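Local coordinates for protein angel homolog 2 (Homo sapiens, PDB 6RW0) that hydrolyses 2',3'-cyclic phosphates as a member of the CCR4 family of deadenylases and probably binds mRNA 3' untranslated regions, at residues E351-H356 with L395-E400; N238-S243 with S359-D364; S56-S61 with S416-L421; H70-C75 with G408-N413; L196-R201 with S265-S270. One frame throughout, in Å; residues are numbered along the deposited sequence. Where two conformers were deposited one is given.

Contact 1: E351-H356 with L395-E400; sequences EVTTCH and LSLLTE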
# COMPACT_ATOMS: atom_id res chain seq x y z
N GLU A 351 -15.95 5.08 2.05
CA GLU A 351 -15.19 4.08 2.76
C GLU A 351 -13.97 4.72 3.40
O GLU A 351 -13.36 5.63 2.84
CB GLU A 351 -14.67 3.04 1.77
CG GLU A 351 -15.73 2.16 1.14
CD GLU A 351 -15.22 1.25 0.03
OE1 GLU A 351 -14.09 1.43 -0.46
OE2 GLU A 351 -16.00 0.37 -0.38
N VAL A 352 -13.58 4.21 4.58
CA VAL A 352 -12.33 4.61 5.21
C VAL A 352 -11.51 3.36 5.48
O VAL A 352 -12.04 2.25 5.60
CB VAL A 352 -12.52 5.44 6.50
CG1 VAL A 352 -13.34 6.68 6.22
CG2 VAL A 352 -13.12 4.60 7.62
N THR A 353 -10.19 3.54 5.52
CA THR A 353 -9.25 2.48 5.87
C THR A 353 -8.42 2.81 7.11
O THR A 353 -7.64 1.95 7.55
CB THR A 353 -8.31 2.13 4.70
OG1 THR A 353 -7.41 3.21 4.41
CG2 THR A 353 -9.11 1.79 3.45
N THR A 354 -8.55 4.01 7.67
CA THR A 354 -7.83 4.43 8.87
C THR A 354 -8.73 5.37 9.65
O THR A 354 -9.55 6.08 9.06
CB THR A 354 -6.49 5.07 8.49
OG1 THR A 354 -5.70 5.29 9.66
CG2 THR A 354 -6.68 6.40 7.78
N CYS A 355 -8.62 5.35 10.99
CA CYS A 355 -9.52 6.18 11.81
C CYS A 355 -8.93 6.42 13.20
O CYS A 355 -9.19 5.66 14.13
CB CYS A 355 -10.91 5.58 11.95
SG CYS A 355 -12.11 6.61 12.89
N HIS A 356 -8.21 7.53 13.35
CA HIS A 356 -7.70 7.91 14.66
C HIS A 356 -8.16 9.32 15.02
O HIS A 356 -9.06 9.86 14.37
CB HIS A 356 -6.18 7.72 14.76
CG HIS A 356 -5.38 8.48 13.76
ND1 HIS A 356 -5.53 9.83 13.55
CD2 HIS A 356 -4.37 8.09 12.95
CE1 HIS A 356 -4.66 10.24 12.64
NE2 HIS A 356 -3.94 9.19 12.26
N LEU A 395 -13.39 -7.95 0.79
CA LEU A 395 -13.93 -7.86 2.15
C LEU A 395 -14.35 -6.42 2.39
O LEU A 395 -13.51 -5.52 2.46
CB LEU A 395 -12.88 -8.27 3.18
CG LEU A 395 -13.39 -8.31 4.63
CD1 LEU A 395 -14.37 -9.45 4.76
CD2 LEU A 395 -12.25 -8.44 5.61
N SER A 396 -15.65 -6.19 2.55
CA SER A 396 -16.16 -4.83 2.55
C SER A 396 -15.56 -4.00 3.68
O SER A 396 -15.25 -4.50 4.77
CB SER A 396 -17.68 -4.83 2.61
OG SER A 396 -18.15 -5.39 3.82
N LEU A 397 -15.42 -2.69 3.44
CA LEU A 397 -14.82 -1.71 4.36
C LEU A 397 -15.94 -1.09 5.20
O LEU A 397 -17.05 -1.58 5.18
CB LEU A 397 -14.01 -0.73 3.50
CG LEU A 397 -12.62 -1.21 3.12
CD1 LEU A 397 -12.02 -0.28 2.09
CD2 LEU A 397 -11.72 -1.29 4.34
N LEU A 398 -15.63 -0.09 6.00
CA LEU A 398 -16.57 0.57 6.91
C LEU A 398 -16.51 2.08 6.71
O LEU A 398 -15.66 2.55 6.02
CB LEU A 398 -16.17 0.21 8.34
CG LEU A 398 -16.16 -1.27 8.68
CD1 LEU A 398 -15.60 -1.48 10.06
CD2 LEU A 398 -17.55 -1.86 8.57
N THR A 399 -17.48 2.76 7.26
CA THR A 399 -17.53 4.23 7.24
C THR A 399 -16.86 4.80 8.49
O THR A 399 -16.60 4.07 9.42
CB THR A 399 -18.97 4.75 7.15
OG1 THR A 399 -19.58 4.45 8.40
CG2 THR A 399 -19.76 4.14 6.01
N GLU A 400 -16.60 6.10 8.47
CA GLU A 400 -16.03 6.84 9.61
C GLU A 400 -17.00 6.70 10.78
O GLU A 400 -16.56 6.47 11.87
CB GLU A 400 -15.85 8.31 9.21
CG GLU A 400 -15.41 9.20 10.34
CD GLU A 400 -15.16 10.63 9.93
OE1 GLU A 400 -15.37 10.93 8.77
OE2 GLU A 400 -14.79 11.41 10.79
O HOH W 1 -16.53 -2.02 0.89
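Glu351 and Leu397 cross at about a right angle, the acid running past the leucine so that Glu351 OE1 lies 3.7 Å from Leu397 CD1 and its CG methylene faces Leu397 CB. CG of Glu351 stands anti to its own carbonyl carbon (chi1 -69°) and the chain beyond is extended, which brings the carboxylate level with the backbone of Leu397. There a water donates to Glu351 OE2 at 2.8 Å and accepts from Leu397 N at 2.9 Å, while OE1 has a weak hydrogen bond from His342 N. With an alanine in place of Glu351 the carboxylate is gone, and the water, and through it Leu397 N, would probably lose its anchor on 351-356, with a gap opened beside the leucine. Thr353 meets Leu397 at a slant, with Thr353 CG2 3.8 Å from Leu397 CD1; its hydroxyl is engaged by Asp364 instead. Leu397 CD2 comes to 3.8 Å from Val352 O, a buried carbonyl without a hydrogen-bond partner in the model. Farther along, Val352 CG2 rests on Leu398 O at 3.6 Å and on the carbonyl carbon of Thr399, and CG1 faces Glu400 N. The direct hydrogen bond, Val352 N to Leu398 O, is 3.0 Å long and nearly straight at 166°. Thr399 N-caps helix 400-405, whose Leu403 also touches Val352. Thr353 and Thr354 both face Ile361, a classic beta bulge. The contact ties a bulged edge of one sheet to the exit of strand 390-395 of the other, within the two-sheet beta sandwich of the endonuclease/exonuclease/phosphatase fold.

Contact 2: N238-S243 with S359-D364; sequences NSVPGS and SAITVD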
# COMPACT_ATOMS: atom_id res chain seq x y z
N ASN A 238 -0.90 7.03 1.51
CA ASN A 238 -1.10 8.32 2.17
C ASN A 238 -1.72 9.32 1.21
O ASN A 238 -1.40 10.52 1.22
CB ASN A 238 0.20 8.82 2.80
CG ASN A 238 0.38 8.30 4.21
OD1 ASN A 238 -0.53 8.35 5.03
ND2 ASN A 238 1.56 7.78 4.50
N SER A 239 -2.63 8.83 0.38
CA SER A 239 -3.30 9.64 -0.63
C SER A 239 -4.72 9.11 -0.73
O SER A 239 -4.93 7.90 -0.61
CB SER A 239 -2.63 9.49 -1.99
OG SER A 239 -1.27 9.89 -1.94
N VAL A 240 -5.67 10.01 -0.98
CA VAL A 240 -7.08 9.66 -0.91
C VAL A 240 -7.71 9.42 -2.28
O VAL A 240 -7.16 9.83 -3.31
CB VAL A 240 -7.88 10.71 -0.12
CG1 VAL A 240 -7.26 10.94 1.26
CG2 VAL A 240 -7.99 11.99 -0.90
N PRO A 241 -8.87 8.77 -2.32
CA PRO A 241 -9.51 8.50 -3.61
C PRO A 241 -9.81 9.79 -4.37
O PRO A 241 -10.25 10.79 -3.80
CB PRO A 241 -10.79 7.75 -3.23
CG PRO A 241 -10.41 7.06 -1.93
CD PRO A 241 -9.58 8.10 -1.21
N GLY A 242 -9.54 9.75 -5.67
CA GLY A 242 -9.77 10.89 -6.52
C GLY A 242 -8.70 11.95 -6.48
O GLY A 242 -8.78 12.93 -7.23
N SER A 243 -7.70 11.80 -5.61
CA SER A 243 -6.60 12.75 -5.59
C SER A 243 -5.80 12.64 -6.88
O SER A 243 -5.89 11.64 -7.60
CB SER A 243 -5.69 12.45 -4.41
OG SER A 243 -5.08 11.16 -4.51
N SER A 359 -7.67 11.78 11.86
CA SER A 359 -7.91 11.38 10.46
C SER A 359 -8.85 10.19 10.32
O SER A 359 -8.67 9.24 11.04
CB SER A 359 -6.56 11.06 9.82
OG SER A 359 -6.66 10.88 8.44
N ALA A 360 -9.78 10.25 9.38
CA ALA A 360 -10.59 9.09 8.98
C ALA A 360 -10.81 9.16 7.47
O ALA A 360 -11.69 9.90 7.00
CB ALA A 360 -11.91 9.03 9.73
N ILE A 361 -10.03 8.39 6.71
CA ILE A 361 -9.95 8.49 5.26
C ILE A 361 -9.54 7.13 4.71
O ILE A 361 -9.11 6.24 5.44
CB ILE A 361 -8.94 9.58 4.80
CG1 ILE A 361 -7.58 9.38 5.49
CG2 ILE A 361 -9.49 11.00 5.03
CD1 ILE A 361 -6.51 10.38 5.07
N THR A 362 -9.67 6.96 3.39
CA THR A 362 -9.03 5.85 2.69
C THR A 362 -7.65 6.32 2.26
O THR A 362 -7.54 7.32 1.53
CB THR A 362 -9.82 5.41 1.46
OG1 THR A 362 -10.94 4.60 1.84
CG2 THR A 362 -8.94 4.59 0.51
N VAL A 363 -6.60 5.61 2.70
CA VAL A 363 -5.24 5.80 2.21
C VAL A 363 -4.60 4.48 1.79
O VAL A 363 -3.48 4.48 1.26
CB VAL A 363 -4.33 6.51 3.23
CG1 VAL A 363 -4.78 7.94 3.40
CG2 VAL A 363 -4.28 5.75 4.55
N ASP A 364 -5.27 3.36 2.05
CA ASP A 364 -4.76 2.04 1.72
C ASP A 364 -5.50 1.49 0.51
O ASP A 364 -6.70 1.71 0.36
CB ASP A 364 -4.99 1.08 2.89
CG ASP A 364 -4.34 1.56 4.17
OD1 ASP A 364 -3.11 1.41 4.30
OD2 ASP A 364 -5.05 2.12 5.04
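Val240 lays its CG1 methyl over the backbone and side chain of the neighbouring strand end, 3.6 Å from Thr362 O and 3.9 Å from Ile361 CD1, the valine and isoleucine crossing at about a right angle. Ile361 CG1 sits between its own backbone N and carbonyl carbon (chi1 51°), and the extended chain beyond it carries CD1 up to the valine. Next along, Pro241 offers the CG and CD corner of its ring to Thr362: Pro241 CG is 3.8 Å from Thr362 CG2, the two side chains again nearly perpendicular. Thr362 presents its methyl to the proline, while its hydroxyl is hydrogen-bonded to Glu351 O. Val363 CG1 packs against the backbone, 3.8 Å from Ser239 N. No conventional hydrogen bond links the segments. Their backbones meet instead through two CA-H...O contacts, Val363 CA to Ser239 O at 3.5 Å (168° at the hydrogen) and Val240 CA to Thr362 O at 3.4 Å (156°). Ser239 O is also bonded by Tyr365 OH. From Val240 the chain makes a type II turn to Ser243; both N and OG of Ser243 donate to Val240 O, the hydroxyl at 2.7 Å in the carbonyl plane, and Ser243 then N-caps helix 244-251. Asn238, bonded through ND2 to Leu196 O, has its side chain about 7 Å from the bound magnesium ion. Asn238 ends the Gly-Asp-Phe-Asn sequence familiar from DNase I-like enzymes, and the packing sets this loop against the strand that leads to Asp364, probably close to the metal site.

Contact 3: S56-S61 with S416-L421; sequences SYNILS and SDHLPL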
# COMPACT_ATOMS: atom_id res chain seq x y z
N SER A 56 -3.79 -6.63 2.43
CA SER A 56 -2.91 -5.45 2.61
C SER A 56 -3.25 -4.89 3.99
O SER A 56 -4.40 -4.61 4.21
CB SER A 56 -3.09 -4.43 1.54
OG SER A 56 -2.15 -3.40 1.70
N TYR A 57 -2.29 -4.76 4.89
CA TYR A 57 -2.60 -4.33 6.26
C TYR A 57 -1.46 -3.48 6.83
O TYR A 57 -0.38 -4.00 6.97
CB TYR A 57 -2.80 -5.58 7.12
CG TYR A 57 -3.50 -5.40 8.45
CD1 TYR A 57 -4.06 -4.19 8.82
CD2 TYR A 57 -3.64 -6.47 9.29
CE1 TYR A 57 -4.72 -4.06 10.02
CE2 TYR A 57 -4.31 -6.36 10.50
CZ TYR A 57 -4.84 -5.14 10.87
OH TYR A 57 -5.49 -5.01 12.05
N ASN A 58 -1.74 -2.23 7.19
CA ASN A 58 -0.79 -1.38 7.95
C ASN A 58 -1.11 -1.74 9.41
O ASN A 58 -2.18 -1.40 9.85
CB ASN A 58 -1.00 0.09 7.60
CG ASN A 58 -0.14 1.00 8.44
OD1 ASN A 58 0.18 0.67 9.56
ND2 ASN A 58 0.22 2.14 7.90
N ILE A 59 -0.21 -2.42 10.11
CA ILE A 59 -0.50 -3.02 11.44
C ILE A 59 -0.19 -2.06 12.59
O ILE A 59 -0.49 -2.42 13.70
CB ILE A 59 0.23 -4.37 11.59
CG1 ILE A 59 1.75 -4.24 11.71
CG2 ILE A 59 -0.17 -5.30 10.46
CD1 ILE A 59 2.44 -5.52 12.11
N LEU A 60 0.38 -0.89 12.31
CA LEU A 60 0.72 0.14 13.30
C LEU A 60 1.93 -0.29 14.13
O LEU A 60 1.85 -1.17 14.98
CB LEU A 60 -0.47 0.55 14.17
CG LEU A 60 -0.20 1.60 15.26
CD1 LEU A 60 0.40 2.89 14.74
CD2 LEU A 60 -1.51 1.87 16.00
N SER A 61 3.07 0.35 13.87
CA SER A 61 4.29 0.08 14.62
C SER A 61 4.16 0.61 16.04
O SER A 61 3.70 1.73 16.24
CB SER A 61 5.44 0.77 13.89
OG SER A 61 6.49 1.17 14.76
N SER A 416 -5.07 -2.24 15.04
CA SER A 416 -4.33 -1.23 14.30
C SER A 416 -5.22 0.00 14.11
O SER A 416 -6.44 -0.07 14.28
CB SER A 416 -3.90 -1.77 12.93
OG SER A 416 -3.34 -0.73 12.17
N ASP A 417 -4.60 1.14 13.79
CA ASP A 417 -5.36 2.31 13.37
C ASP A 417 -5.77 2.24 11.90
O ASP A 417 -6.43 3.16 11.41
CB ASP A 417 -4.68 3.65 13.72
CG ASP A 417 -3.32 3.84 13.08
OD1 ASP A 417 -2.75 2.86 12.57
OD2 ASP A 417 -2.84 4.99 13.11
N HIS A 418 -5.44 1.15 11.21
CA HIS A 418 -5.96 0.87 9.89
C HIS A 418 -6.79 -0.41 9.91
O HIS A 418 -6.66 -1.24 10.81
CB HIS A 418 -4.85 0.66 8.85
CG HIS A 418 -4.00 1.87 8.63
ND1 HIS A 418 -3.93 2.52 7.41
CD2 HIS A 418 -3.19 2.55 9.47
CE1 HIS A 418 -3.11 3.55 7.52
NE2 HIS A 418 -2.65 3.60 8.76
N LEU A 419 -7.66 -0.56 8.87
CA LEU A 419 -8.33 -1.82 8.63
C LEU A 419 -7.58 -2.63 7.58
O LEU A 419 -6.99 -2.06 6.65
CB LEU A 419 -9.73 -1.57 8.08
CG LEU A 419 -10.70 -0.85 9.00
CD1 LEU A 419 -12.00 -0.53 8.27
CD2 LEU A 419 -10.99 -1.68 10.22
N PRO A 420 -7.59 -3.96 7.68
CA PRO A 420 -7.00 -4.77 6.61
C PRO A 420 -7.90 -4.81 5.39
O PRO A 420 -9.12 -4.90 5.50
CB PRO A 420 -6.86 -6.16 7.24
CG PRO A 420 -7.94 -6.20 8.29
CD PRO A 420 -8.06 -4.79 8.81
N LEU A 421 -7.28 -4.75 4.21
CA LEU A 421 -7.96 -4.91 2.93
C LEU A 421 -7.73 -6.34 2.47
O LEU A 421 -6.66 -6.92 2.72
CB LEU A 421 -7.36 -3.94 1.91
CG LEU A 421 -7.83 -2.49 1.99
CD1 LEU A 421 -7.48 -1.81 3.30
CD2 LEU A 421 -7.26 -1.67 0.81
O HOH W 2 -7.33 -3.10 12.87
O HOH W 3 -4.31 -1.38 6.16
O HOH W 4 -0.40 2.97 11.26
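The Tyr57 ring is sandwiched between Pro420, whose CB sits 3.7 Å from the ring centroid in a CH-pi contact, and Ile59 CG2 on the opposite face; His418 O lies at its edge, 3.5 Å from Tyr57 CE1. A second stack pairs the Asn58 side chain with one face of the His418 ring, amide and imidazole planes only 11° apart. Asn58 CB is 3.7 Å from the imidazole centroid, and Asn58 ND2 stands over His418 NE2 at 3.3 Å, too badly angled for a hydrogen bond. ND2 is instead bonded to Asp236 and Glu105, His418 ND1 to Asp364. Asp417 OD1 lies at the imidazole edge, in plane; a water donates both to it and to Asn58 OD1, which also accepts from Leu60 N in an Asx turn. Asp417 OD1 further touches the Leu60 side chain, 3.6 Å from its CB, while OD2 is bonded to Tyr72 OH. Ser416 places OG anti to its backbone N (chi1 173°), where it donates to Asn58 O at 2.7 Å and accepts from His418 N in an ST turn. At the other end Ser56 and Leu421 form an antiparallel hydrogen-bonded pair, with Leu421 N to Ser56 O at 2.9 Å and almost straight (170°). Between, one water joins Asn58 N to Leu419 O, another His418 O to Tyr57 OH, which is also bonded to Glu92. With the Asn58 side chain about 4 Å from the magnesium ion, and Ser416, Asp417 and His418 giving the Ser-Asp-His sequence, this is consistent with the metal-centred active site of the DNase I-like fold.

Contact 4: H70-C75 with G408-N413; sequences HLYRHC and GLPNEN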
# COMPACT_ATOMS: atom_id res chain seq x y z
N HIS A 70 -0.59 11.45 20.79
CA HIS A 70 -1.70 12.38 20.66
C HIS A 70 -2.76 11.89 19.67
O HIS A 70 -3.92 12.32 19.76
CB HIS A 70 -1.18 13.75 20.24
CG HIS A 70 -0.49 13.75 18.91
ND1 HIS A 70 0.72 13.12 18.71
CD2 HIS A 70 -0.85 14.25 17.71
CE1 HIS A 70 1.07 13.24 17.44
NE2 HIS A 70 0.14 13.94 16.82
N LEU A 71 -2.40 11.01 18.73
CA LEU A 71 -3.36 10.47 17.77
C LEU A 71 -4.25 9.41 18.40
O LEU A 71 -5.29 9.07 17.81
CB LEU A 71 -2.63 9.82 16.60
CG LEU A 71 -1.73 10.76 15.80
CD1 LEU A 71 -1.00 9.99 14.70
CD2 LEU A 71 -2.49 11.92 15.21
N TYR A 72 -3.86 8.88 19.56
CA TYR A 72 -4.50 7.72 20.18
C TYR A 72 -5.10 8.04 21.54
O TYR A 72 -5.38 7.12 22.32
CB TYR A 72 -3.52 6.53 20.23
CG TYR A 72 -2.91 6.32 18.88
CD1 TYR A 72 -3.69 5.90 17.80
CD2 TYR A 72 -1.58 6.63 18.64
CE1 TYR A 72 -3.15 5.76 16.54
CE2 TYR A 72 -1.04 6.48 17.39
CZ TYR A 72 -1.82 6.05 16.34
OH TYR A 72 -1.24 5.94 15.10
N ARG A 73 -5.31 9.32 21.71
CA ARG A 73 -5.93 9.76 23.06
C ARG A 73 -7.33 9.15 23.34
O ARG A 73 -7.81 8.90 24.50
CB ARG A 73 -6.14 11.27 23.05
CG ARG A 73 -4.95 12.14 23.36
CD ARG A 73 -5.34 13.64 23.27
NE ARG A 73 -6.13 13.93 22.08
CZ ARG A 73 -7.30 14.57 22.07
NH1 ARG A 73 -7.84 15.04 23.19
NH2 ARG A 73 -7.94 14.76 20.92
N HIS A 74 -8.01 8.80 22.24
CA HIS A 74 -9.36 8.25 22.35
C HIS A 74 -9.38 6.80 22.79
O HIS A 74 -10.46 6.30 23.13
CB HIS A 74 -10.05 8.38 20.98
CG HIS A 74 -9.33 7.65 19.89
ND1 HIS A 74 -8.19 8.13 19.29
CD2 HIS A 74 -9.60 6.46 19.29
CE1 HIS A 74 -7.79 7.28 18.36
NE2 HIS A 74 -8.62 6.25 18.35
N CYS A 75 -8.24 6.13 22.80
CA CYS A 75 -8.17 4.70 23.07
C CYS A 75 -8.05 4.42 24.56
O CYS A 75 -7.35 5.13 25.28
CB CYS A 75 -6.92 4.14 22.39
SG CYS A 75 -6.79 4.53 20.66
N GLY A 408 -13.38 4.26 17.65
CA GLY A 408 -12.19 4.51 16.87
C GLY A 408 -11.22 3.35 16.87
O GLY A 408 -11.49 2.26 17.38
N LEU A 409 -10.08 3.62 16.24
CA LEU A 409 -9.04 2.60 16.02
C LEU A 409 -7.71 3.08 16.64
O LEU A 409 -7.50 4.27 16.66
CB LEU A 409 -8.83 2.37 14.53
CG LEU A 409 -9.96 1.66 13.82
CD1 LEU A 409 -9.59 1.44 12.37
CD2 LEU A 409 -10.32 0.36 14.50
N PRO A 410 -6.83 2.24 17.23
CA PRO A 410 -7.09 0.86 17.66
C PRO A 410 -8.13 0.84 18.80
O PRO A 410 -8.42 1.80 19.42
CB PRO A 410 -5.75 0.29 18.10
CG PRO A 410 -4.97 1.49 18.48
CD PRO A 410 -5.48 2.61 17.60
N ASN A 411 -8.71 -0.32 18.98
CA ASN A 411 -9.71 -0.53 20.06
C ASN A 411 -9.46 -1.91 20.66
O ASN A 411 -8.48 -2.56 20.32
CB ASN A 411 -11.12 -0.23 19.55
CG ASN A 411 -11.60 -1.18 18.49
OD1 ASN A 411 -11.38 -2.36 18.60
ND2 ASN A 411 -12.26 -0.66 17.48
N GLU A 412 -10.29 -2.35 21.58
CA GLU A 412 -10.02 -3.63 22.26
C GLU A 412 -10.13 -4.80 21.29
O GLU A 412 -9.69 -5.85 21.65
CB GLU A 412 -10.89 -3.79 23.51
CG GLU A 412 -12.34 -3.52 23.29
CD GLU A 412 -13.00 -3.14 24.61
OE1 GLU A 412 -13.50 -4.04 25.23
OE2 GLU A 412 -12.92 -1.95 24.99
N ASN A 413 -10.74 -4.62 20.13
CA ASN A 413 -10.92 -5.71 19.14
C ASN A 413 -10.11 -5.54 17.82
O ASN A 413 -9.67 -6.54 17.27
CB ASN A 413 -12.42 -5.90 18.93
CG ASN A 413 -13.13 -6.20 20.24
OD1 ASN A 413 -14.04 -5.49 20.67
ND2 ASN A 413 -12.71 -7.26 20.90
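His74 reaches across to Leu409 with the edge of its imidazole, NE2 donating to Leu409 O at 2.8 Å. CG of His74 stands between its backbone N and carbonyl carbon (chi1 59°), folding the ring back over the turn; the acceptor lies close to the ring plane, but the donor is above the carbonyl plane of Leu409, 49° out of it. ND1 is held by Ser357 OG, so both ring nitrogens are bonded, which restrains the ring's rotation. A leucine in place of His74 would probably leave Leu409 O without this donor and cost Ser357 OG its bond to the ring. His74 CD2 passes 4.0 Å from Gly408 CA, where a side chain would collide with it. Cys75, its SG anti to the carbonyl carbon, sets the sulfur over one face of the imidazole, toward its rim, and 3.8 Å from Pro410 CD. The same CD meets Tyr72 CD1 at 3.8 Å, tyrosine and proline crossing at about a right angle; Tyr72 OH bonds to Asp417. Pro410 follows a cis peptide bond. Beyond it Asn411 bends back, ND2 donating to Gly408 O at 3.0 Å, while OD1 accepts from Asn413 N at 2.8 Å in an Asx turn. The type I turn Tyr72-Cys75 is thereby fastened to a cis-proline loop, at the margin of the magnesium site about 5 Å from the Tyr72 side chain.

Contact 5: L196-R201 with S265-S270; sequences LLYNPR and SGQEQS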
# COMPACT_ATOMS: atom_id res chain seq x y z
N LEU A 196 4.14 5.08 1.38
CA LEU A 196 4.67 6.36 0.92
C LEU A 196 4.73 7.37 2.06
O LEU A 196 4.04 7.26 3.08
CB LEU A 196 3.81 6.94 -0.21
CG LEU A 196 3.68 6.10 -1.48
CD1 LEU A 196 2.95 6.91 -2.56
CD2 LEU A 196 5.04 5.62 -1.99
N LEU A 197 5.59 8.38 1.87
CA LEU A 197 5.74 9.49 2.80
C LEU A 197 4.39 10.03 3.28
O LEU A 197 3.51 10.31 2.47
CB LEU A 197 6.48 10.61 2.07
CG LEU A 197 6.72 11.88 2.87
CD1 LEU A 197 7.61 11.56 4.06
CD2 LEU A 197 7.34 12.94 2.00
N TYR A 198 4.25 10.26 4.58
CA TYR A 198 3.00 10.81 5.12
C TYR A 198 2.88 12.31 4.80
O TYR A 198 1.84 12.65 4.31
CB TYR A 198 2.92 10.61 6.63
CG TYR A 198 1.85 11.46 7.26
CD1 TYR A 198 0.52 11.18 7.04
CD2 TYR A 198 2.16 12.59 7.97
CE1 TYR A 198 -0.48 11.99 7.54
CE2 TYR A 198 1.17 13.41 8.48
CZ TYR A 198 -0.15 13.11 8.27
OH TYR A 198 -1.11 13.93 8.76
N ASN A 199 3.94 13.09 5.05
CA ASN A 199 3.91 14.55 5.03
C ASN A 199 2.99 15.11 3.95
O ASN A 199 3.29 15.02 2.76
CB ASN A 199 5.36 15.03 4.83
CG ASN A 199 5.55 16.49 5.17
OD1 ASN A 199 4.95 17.35 4.55
ND2 ASN A 199 6.42 16.77 6.14
N PRO A 200 1.85 15.71 4.34
CA PRO A 200 0.88 16.13 3.32
C PRO A 200 1.35 17.19 2.35
O PRO A 200 0.83 17.27 1.23
CB PRO A 200 -0.30 16.64 4.16
CG PRO A 200 -0.22 15.85 5.41
CD PRO A 200 1.25 15.64 5.68
N ARG A 201 2.25 18.06 2.75
CA ARG A 201 2.74 19.13 1.85
C ARG A 201 3.59 18.56 0.71
O ARG A 201 3.56 19.11 -0.34
CB ARG A 201 3.53 20.18 2.64
CG ARG A 201 3.94 21.39 1.80
CD ARG A 201 4.58 22.50 2.61
NE ARG A 201 5.85 22.13 3.18
CZ ARG A 201 6.87 22.95 3.33
NH1 ARG A 201 6.89 24.12 2.74
NH2 ARG A 201 7.90 22.58 4.07
N SER A 265 -1.81 14.63 -2.87
CA SER A 265 -2.32 13.47 -2.14
C SER A 265 -3.77 13.60 -1.72
O SER A 265 -4.39 12.59 -1.36
CB SER A 265 -1.51 13.25 -0.87
OG SER A 265 -1.77 14.32 0.04
N GLY A 266 -4.29 14.82 -1.67
CA GLY A 266 -5.68 15.04 -1.24
C GLY A 266 -5.82 14.94 0.27
O GLY A 266 -6.92 15.02 0.75
N GLN A 267 -4.74 14.80 1.02
CA GLN A 267 -4.79 14.73 2.50
C GLN A 267 -5.09 16.13 3.03
O GLN A 267 -4.71 17.03 2.41
CB GLN A 267 -3.45 14.37 3.12
CG GLN A 267 -2.98 12.94 2.88
CD GLN A 267 -1.49 12.87 3.08
OE1 GLN A 267 -0.74 13.41 2.30
NE2 GLN A 267 -1.07 12.22 4.14
N GLU A 268 -5.63 16.25 4.22
CA GLU A 268 -5.90 17.58 4.82
C GLU A 268 -4.59 18.40 4.82
O GLU A 268 -3.61 17.97 5.40
CB GLU A 268 -6.46 17.40 6.23
CG GLU A 268 -7.42 18.48 6.65
CD GLU A 268 -7.92 18.31 8.07
OE1 GLU A 268 -8.07 17.16 8.50
OE2 GLU A 268 -8.15 19.33 8.74
N GLN A 269 -4.65 19.58 4.23
CA GLN A 269 -3.56 20.54 3.99
C GLN A 269 -4.11 21.97 4.10
O GLN A 269 -5.32 22.11 4.05
CB GLN A 269 -3.05 20.22 2.57
CG GLN A 269 -4.10 20.47 1.48
CD GLN A 269 -5.36 19.62 1.43
OE1 GLN A 269 -6.36 19.82 2.13
NE2 GLN A 269 -5.40 18.76 0.44
N SER A 270 -3.26 22.98 4.29
CA SER A 270 -3.67 24.41 4.30
C SER A 270 -4.20 24.82 2.92
O SER A 270 -4.99 25.74 2.86
CB SER A 270 -2.55 25.33 4.73
OG SER A 270 -1.52 25.36 3.76
O HOH W 5 -3.44 15.06 6.91
O HOH W 6 0.36 16.23 -1.40
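Gln267, the last residue of an ST turn begun by Ser265, binds two loops of the DNase I-like fold together, that after strand 189-195 and that after strand 253-255. Hydrogen bonds come first. Gln267 NE2 donates to Tyr198 O at 2.9 Å and 159°, with the acceptor close to the amide plane. OE1 accepts a hydrogen bond from Ser265 OG at 2.6 Å, on a lone pair, and the same OG accepts from Gln267 N at 3.2 Å. Both ends of the carboxamide are therefore occupied, which fixes its rotation. Lys206 NZ adds a bond to OE1 and also binds Leu197 O and Tyr198 O, a positive charge that probably polarises these carbonyl oxygens. Packing makes up the second group. CG of Gln267 is anti to the carbonyl carbon (chi1 -70°) and the chain is extended, so the amide reaches past the proline ring: Pro200 CA lies 3.3 Å from Gln267 OE1, and the two side chains cross at about a right angle. Pro200 CB touches Glu268 O at 3.8 Å, while its CD covers one face of the Tyr198 ring. That ring stands perpendicular to the Gln267 amide, with Tyr198 CE1 3.5 Å from Gln267 NE2. Waters finish the joint. One is shared by Glu268 O and the OH of the exposed Tyr198. The other lies between Pro200 O and the start of the turn, where it accepts a hydrogen bond from Ser265 N at 3.1 Å.

Overall arrangement
Along the chain, contact 3 spans all the others, and contact 4, within it, spans 1, 2 and 5. Contacts 1 and 2 cross in sequence and share the sheet where strands 354-356 and 359-369 are neighbours, their centres about 10 Å apart; 5 closes before 1 opens and touches 2, centres about 9 Å away. Contact 3, on strands 49-58 and 421-428 of the other sheet, meets 1, 2 and 4 through Thr353, Asp364 and Tyr72. Contacts 4 and 5 lie about 22 Å apart, centre to centre. Side chains of all five come within about 4 to 10 Å of the magnesium ion, consistent with loops from both sheets framing it.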